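Local coordinates for protein desmoplakin (Homo sapiens, PDB 3R6N) that serves the desmosome in cell adhesion, probably as a linker protein whose plakin domain forms a rigid rod of spectrin repeats carrying an SH3 domain, at residues A[268-273]-A[337-342]; A[282-287]-A[333-338]. All blocks are in the same frame, centred on the assembly; numbering follows the deposited sequence.

The two contacts mark where the SH3 domain joins the helical rod of the plakin domain. Interaction 2 pairs the first SH3 strand, 285-288, with the closing strand 333-334; interaction 1 brings the chain entering the domain beside the chain leaving it, just as helix 340-384 begins. Their centres are about 8 Å apart, and they share Pro337 and Pro338. A probable backbone hydrogen bond from Gln270 N to Ile335 O (2.9 Å) ties them, with Val269 CG2 packed on Ile334 CG1 at 3.7 Å. No residue of either contact lines the pockets of dithiothreitol and its cyclic dithiane form; one includes Trp108, Asp111 and Arg138, the other Leu149, Lys153 and Leu177.

Interaction 1 of 2, residues A[268-273]-A[337-342]; sequences IVQLKP and PPNPLA
Asn339 uses both ends of its side-chain amide, OD1 toward the helix that follows and ND2 toward Val269. Asn339 OD1 accepts Leu341 N at 2.8 Å, from above the carbonyl plane, which makes Asn339 the N-cap of helix 340-384. Asn339 ND2 reaches back to Val269 O at 3.3 Å, a weak bond bent to 130°. CG stands anti to the backbone N (chi1 171°), and this swings the amide between the helix start and the incoming chain.

Gln270 lies obliquely across the Asn339 side chain. Its CG rests on Asn339 CB at 3.7 Å, the two amide planes are only 25° apart, and Gln270 NE2 makes a weak bond to Pro338 O (3.2 Å) beside the ring of Pro340.

At one end of the contact, Ile268 CB meets Ala342 CB at 4.0 Å, and both side chains also touch Phe204 of helix 167-225. At the other, the Lys272 chain crosses Leu341 at about a right angle, with CE against CD1 (3.7 Å), while NZ forms a salt bridge with Asp123. The polar grip across the segments is thus modest: two weak hydrogen bonds from side-chain amides, backed by apolar contacts, join the entry and exit of the SH3 domain.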
loop_
_atom_site.group_PDB
_atom_site.type_symbol
_atom_site.label_atom_id
_atom_site.label_comp_id
_atom_site.label_asym_id
_atom_site.label_seq_id
_atom_site.Cartn_x
_atom_site.Cartn_y
_atom_site.Cartn_z
ATOM N N ILE A 268 1.635 -9.786 -3.574
ATOM C CA ILE A 268 0.651 -9.537 -2.527
ATOM C C ILE A 268 1.279 -9.512 -1.140
ATOM O O ILE A 268 1.995 -10.430 -0.746
ATOM C CB ILE A 268 -0.492 -10.560 -2.556
ATOM C CG1 ILE A 268 -1.264 -10.445 -3.871
ATOM C CG2 ILE A 268 -1.428 -10.335 -1.379
ATOM C CD1 ILE A 268 -1.821 -9.065 -4.132
ATOM N N VAL A 269 0.988 -8.447 -0.407
ATOM C CA VAL A 269 1.572 -8.203 0.903
ATOM C C VAL A 269 0.917 -9.087 1.972
ATOM O O VAL A 269 -0.026 -9.821 1.677
ATOM C CB VAL A 269 1.408 -6.712 1.269
ATOM C CG1 VAL A 269 0.100 -6.486 2.008
ATOM C CG2 VAL A 269 2.598 -6.216 2.071
ATOM N N GLN A 270 1.417 -9.023 3.206
ATOM C CA GLN A 270 0.836 -9.787 4.308
ATOM C C GLN A 270 0.135 -8.893 5.322
ATOM O O GLN A 270 0.704 -7.912 5.795
ATOM C CB GLN A 270 1.904 -10.611 5.018
ATOM C CG GLN A 270 2.419 -11.775 4.208
ATOM C CD GLN A 270 3.079 -12.832 5.068
ATOM O OE1 GLN A 270 2.546 -13.223 6.108
ATOM N NE2 GLN A 270 4.245 -13.304 4.637
ATOM N N LEU A 271 -1.098 -9.248 5.668
ATOM C CA LEU A 271 -1.903 -8.444 6.584
ATOM C C LEU A 271 -2.200 -9.124 7.923
ATOM O O LEU A 271 -2.206 -8.471 8.962
ATOM C CB LEU A 271 -3.213 -8.027 5.911
ATOM C CG LEU A 271 -3.246 -6.660 5.224
ATOM C CD1 LEU A 271 -1.956 -6.389 4.484
ATOM C CD2 LEU A 271 -4.442 -6.555 4.287
ATOM N N LYS A 272 -2.457 -10.426 7.906
ATOM C CA LYS A 272 -2.850 -11.116 9.132
ATOM C C LYS A 272 -1.872 -10.914 10.291
ATOM O O LYS A 272 -2.293 -10.703 11.428
ATOM C CB LYS A 272 -3.084 -12.604 8.877
ATOM C CG LYS A 272 -4.287 -12.883 8.000
ATOM C CD LYS A 272 -4.543 -14.369 7.868
ATOM C CE LYS A 272 -5.710 -14.638 6.940
ATOM N NZ LYS A 272 -6.970 -14.036 7.463
ATOM N N PRO A 273 -0.562 -10.975 10.011
ATOM C CA PRO A 273 0.421 -10.815 11.089
ATOM C C PRO A 273 0.354 -9.457 11.786
ATOM O O PRO A 273 0.960 -9.281 12.841
ATOM C CB PRO A 273 1.757 -10.981 10.365
ATOM C CG PRO A 273 1.434 -11.824 9.180
ATOM C CD PRO A 273 0.073 -11.371 8.742
ATOM N N PRO A 337 5.792 -9.414 0.693
ATOM C CA PRO A 337 5.682 -10.789 0.198
ATOM C C PRO A 337 6.992 -11.536 0.404
ATOM O O PRO A 337 7.985 -10.906 0.763
ATOM C CB PRO A 337 5.386 -10.602 -1.298
ATOM C CG PRO A 337 5.772 -9.208 -1.604
ATOM C CD PRO A 337 5.498 -8.433 -0.364
ATOM N N PRO A 338 6.999 -12.858 0.174
ATOM C CA PRO A 338 5.867 -13.629 -0.350
ATOM C C PRO A 338 4.815 -13.970 0.704
ATOM O O PRO A 338 5.153 -14.376 1.817
ATOM C CB PRO A 338 6.536 -14.904 -0.855
ATOM C CG PRO A 338 7.673 -15.095 0.075
ATOM C CD PRO A 338 8.176 -13.713 0.406
ATOM N N ASN A 339 3.546 -13.793 0.344
ATOM C CA ASN A 339 2.440 -14.207 1.194
ATOM C C ASN A 339 2.012 -15.624 0.843
ATOM O O ASN A 339 1.415 -15.853 -0.206
ATOM C CB ASN A 339 1.264 -13.238 1.054
ATOM C CG ASN A 339 0.006 -13.742 1.742
ATOM O OD1 ASN A 339 0.011 -14.792 2.389
ATOM N ND2 ASN A 339 -1.080 -12.989 1.611
ATOM N N PRO A 340 2.314 -16.583 1.729
ATOM C CA PRO A 340 2.070 -18.008 1.477
ATOM C C PRO A 340 0.594 -18.311 1.219
ATOM O O PRO A 340 0.280 -19.271 0.521
ATOM C CB PRO A 340 2.539 -18.674 2.774
ATOM C CG PRO A 340 2.441 -17.605 3.805
ATOM C CD PRO A 340 2.819 -16.346 3.090
ATOM N N LEU A 341 -0.296 -17.496 1.773
ATOM C CA LEU A 341 -1.727 -17.659 1.545
ATOM C C LEU A 341 -2.117 -17.288 0.119
ATOM O O LEU A 341 -3.082 -17.820 -0.424
ATOM C CB LEU A 341 -2.526 -16.817 2.540
ATOM C CG LEU A 341 -2.522 -17.328 3.979
ATOM C CD1 LEU A 341 -3.114 -16.295 4.926
ATOM C CD2 LEU A 341 -3.280 -18.644 4.065
ATOM N N ALA A 342 -1.365 -16.370 -0.481
ATOM C CA ALA A 342 -1.623 -15.937 -1.851
ATOM C C ALA A 342 -0.947 -16.857 -2.863
ATOM O O ALA A 342 -1.551 -17.242 -3.859
ATOM C CB ALA A 342 -1.172 -14.501 -2.051
#

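Interaction 2 of 2, residues A[282-287]-A[333-338]; sequences KPIILR and LIIPPP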
loop_
_atom_site.group_PDB
_atom_site.type_symbol
_atom_site.label_atom_id
_atom_site.label_comp_id
_atom_site.label_asym_id
_atom_site.label_seq_id
_atom_site.Cartn_x
_atom_site.Cartn_y
_atom_site.Cartn_z
ATOM N N LYS A 282 7.032 -19.485 11.430
ATOM C CA LYS A 282 8.052 -18.749 10.695
ATOM C C LYS A 282 8.099 -17.309 11.191
ATOM O O LYS A 282 7.055 -16.686 11.388
ATOM C CB LYS A 282 7.753 -18.784 9.193
ATOM C CG LYS A 282 8.794 -18.083 8.332
ATOM C CD LYS A 282 8.491 -18.222 6.846
ATOM C CE LYS A 282 7.249 -17.440 6.452
ATOM N NZ LYS A 282 7.034 -17.450 4.976
ATOM N N PRO A 283 9.313 -16.776 11.398
ATOM C CA PRO A 283 9.462 -15.404 11.890
ATOM C C PRO A 283 8.939 -14.405 10.865
ATOM O O PRO A 283 8.992 -14.664 9.662
ATOM C CB PRO A 283 10.978 -15.262 12.074
ATOM C CG PRO A 283 11.560 -16.219 11.115
ATOM C CD PRO A 283 10.616 -17.396 11.107
ATOM N N ILE A 284 8.435 -13.274 11.346
ATOM C CA ILE A 284 7.769 -12.305 10.489
ATOM C C ILE A 284 8.726 -11.205 10.030
ATOM O O ILE A 284 9.252 -10.445 10.843
ATOM C CB ILE A 284 6.559 -11.691 11.211
ATOM C CG1 ILE A 284 5.862 -12.759 12.053
ATOM C CG2 ILE A 284 5.592 -11.084 10.218
ATOM C CD1 ILE A 284 4.607 -12.277 12.738
ATOM N N ILE A 285 8.948 -11.137 8.720
ATOM C CA ILE A 285 9.856 -10.160 8.131
ATOM C C ILE A 285 9.132 -8.858 7.796
ATOM O O ILE A 285 8.114 -8.866 7.104
ATOM C CB ILE A 285 10.490 -10.696 6.833
ATOM C CG1 ILE A 285 11.001 -12.127 7.025
ATOM C CG2 ILE A 285 11.592 -9.764 6.351
ATOM C CD1 ILE A 285 11.870 -12.309 8.238
ATOM N N LEU A 286 9.665 -7.741 8.277
ATOM C CA LEU A 286 9.072 -6.437 8.014
ATOM C C LEU A 286 9.965 -5.603 7.096
ATOM O O LEU A 286 11.144 -5.907 6.915
ATOM C CB LEU A 286 8.847 -5.685 9.329
ATOM C CG LEU A 286 8.118 -6.442 10.441
ATOM C CD1 LEU A 286 8.119 -5.637 11.724
ATOM C CD2 LEU A 286 6.700 -6.784 10.018
ATOM N N ARG A 287 9.394 -4.557 6.509
ATOM C CA ARG A 287 10.178 -3.566 5.785
ATOM C C ARG A 287 9.771 -2.176 6.252
ATOM O O ARG A 287 8.587 -1.903 6.453
ATOM C CB ARG A 287 9.996 -3.691 4.270
ATOM C CG ARG A 287 10.883 -2.737 3.479
ATOM C CD ARG A 287 10.699 -2.855 1.970
ATOM N NE ARG A 287 9.432 -2.292 1.509
ATOM C CZ ARG A 287 8.471 -2.997 0.918
ATOM N NH1 ARG A 287 8.635 -4.302 0.707
ATOM N NH2 ARG A 287 7.345 -2.405 0.532
ATOM N N LEU A 333 5.673 0.368 9.274
ATOM C CA LEU A 333 6.170 -0.973 8.983
ATOM C C LEU A 333 5.161 -1.789 8.180
ATOM O O LEU A 333 3.996 -1.907 8.562
ATOM C CB LEU A 333 6.502 -1.716 10.276
ATOM C CG LEU A 333 7.670 -1.224 11.124
ATOM C CD1 LEU A 333 7.596 -1.847 12.508
ATOM C CD2 LEU A 333 8.997 -1.536 10.451
ATOM N N ILE A 334 5.616 -2.358 7.071
ATOM C CA ILE A 334 4.770 -3.226 6.263
ATOM C C ILE A 334 5.317 -4.650 6.315
ATOM O O ILE A 334 6.436 -4.871 6.780
ATOM C CB ILE A 334 4.695 -2.732 4.802
ATOM C CG1 ILE A 334 3.459 -3.298 4.101
ATOM C CG2 ILE A 334 5.970 -3.081 4.043
ATOM C CD1 ILE A 334 3.025 -2.483 2.910
ATOM N N ILE A 335 4.525 -5.616 5.854
ATOM C CA ILE A 335 4.962 -7.009 5.832
ATOM C C ILE A 335 5.006 -7.519 4.395
ATOM O O ILE A 335 4.026 -8.061 3.889
ATOM C CB ILE A 335 4.038 -7.913 6.679
ATOM C CG1 ILE A 335 3.687 -7.231 8.005
ATOM C CG2 ILE A 335 4.686 -9.268 6.914
ATOM C CD1 ILE A 335 2.850 -8.081 8.938
ATOM N N PRO A 336 6.155 -7.355 3.735
ATOM C CA PRO A 336 6.280 -7.630 2.302
ATOM C C PRO A 336 6.090 -9.111 1.968
ATOM O O PRO A 336 6.203 -9.963 2.857
ATOM C CB PRO A 336 7.717 -7.204 2.005
ATOM C CG PRO A 336 8.428 -7.439 3.282
ATOM C CD PRO A 336 7.456 -7.046 4.348
ATOM N N PRO A 337 5.792 -9.414 0.693
ATOM C CA PRO A 337 5.682 -10.789 0.198
ATOM C C PRO A 337 6.992 -11.536 0.404
ATOM O O PRO A 337 7.985 -10.906 0.763
ATOM C CB PRO A 337 5.386 -10.602 -1.298
ATOM C CG PRO A 337 5.772 -9.208 -1.604
ATOM C CD PRO A 337 5.498 -8.433 -0.364
ATOM N N PRO A 338 6.999 -12.858 0.174
ATOM C CA PRO A 338 5.867 -13.629 -0.350
ATOM C C PRO A 338 4.815 -13.970 0.704
ATOM O O PRO A 338 5.153 -14.376 1.817
ATOM C CB PRO A 338 6.536 -14.904 -0.855
ATOM C CG PRO A 338 7.673 -15.095 0.075
ATOM C CD PRO A 338 8.176 -13.713 0.406
#
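Arg287 and Ile334 form an antiparallel, hydrogen-bonded pair, the bridge by which the first and last strands of the SH3 fold come together at one edge of its five-stranded sheet. Ile334 N gives to Arg287 O at 3.1 Å, nearly straight at 172° and in the carbonyl plane. The return bond, Arg287 N to Ile334 O at 3.0 Å, comes in tilted from the plane of the Ile334 carbonyl. Ile334 O also receives a CH···O contact from Leu286 CA.

Beyond this bridge the segments diverge, their touching parts running 106° apart, and apolar side chains take over. Leu286 splits its methyls: CD1 touches Leu333 CD1 at 3.9 Å, while CD2 lies alongside Ile335 CG1 at 3.7 Å. Leu286 and Leu333 both reach Trp316 and Val318 of strand 315-319, within the SH3 core. Farther along, Ile335 CG2 touches Ile284 CG2 at 3.9 Å.

Arg287 and Ile334 point their side chains the same way, on the other side of the sheet from Leu286, and there Ile334 also packs on Val193, His194 and Glu197 of helix 167-225, so this side of the domain faces the rod. A bend at chi3 (73°) brings the guanidinium of Arg287 beside Ile334 and Pro336: Ile334 CG2 covers one face toward the rim, 3.8 Å from Arg287 NH2, and Pro336 CB approaches NH1 obliquely.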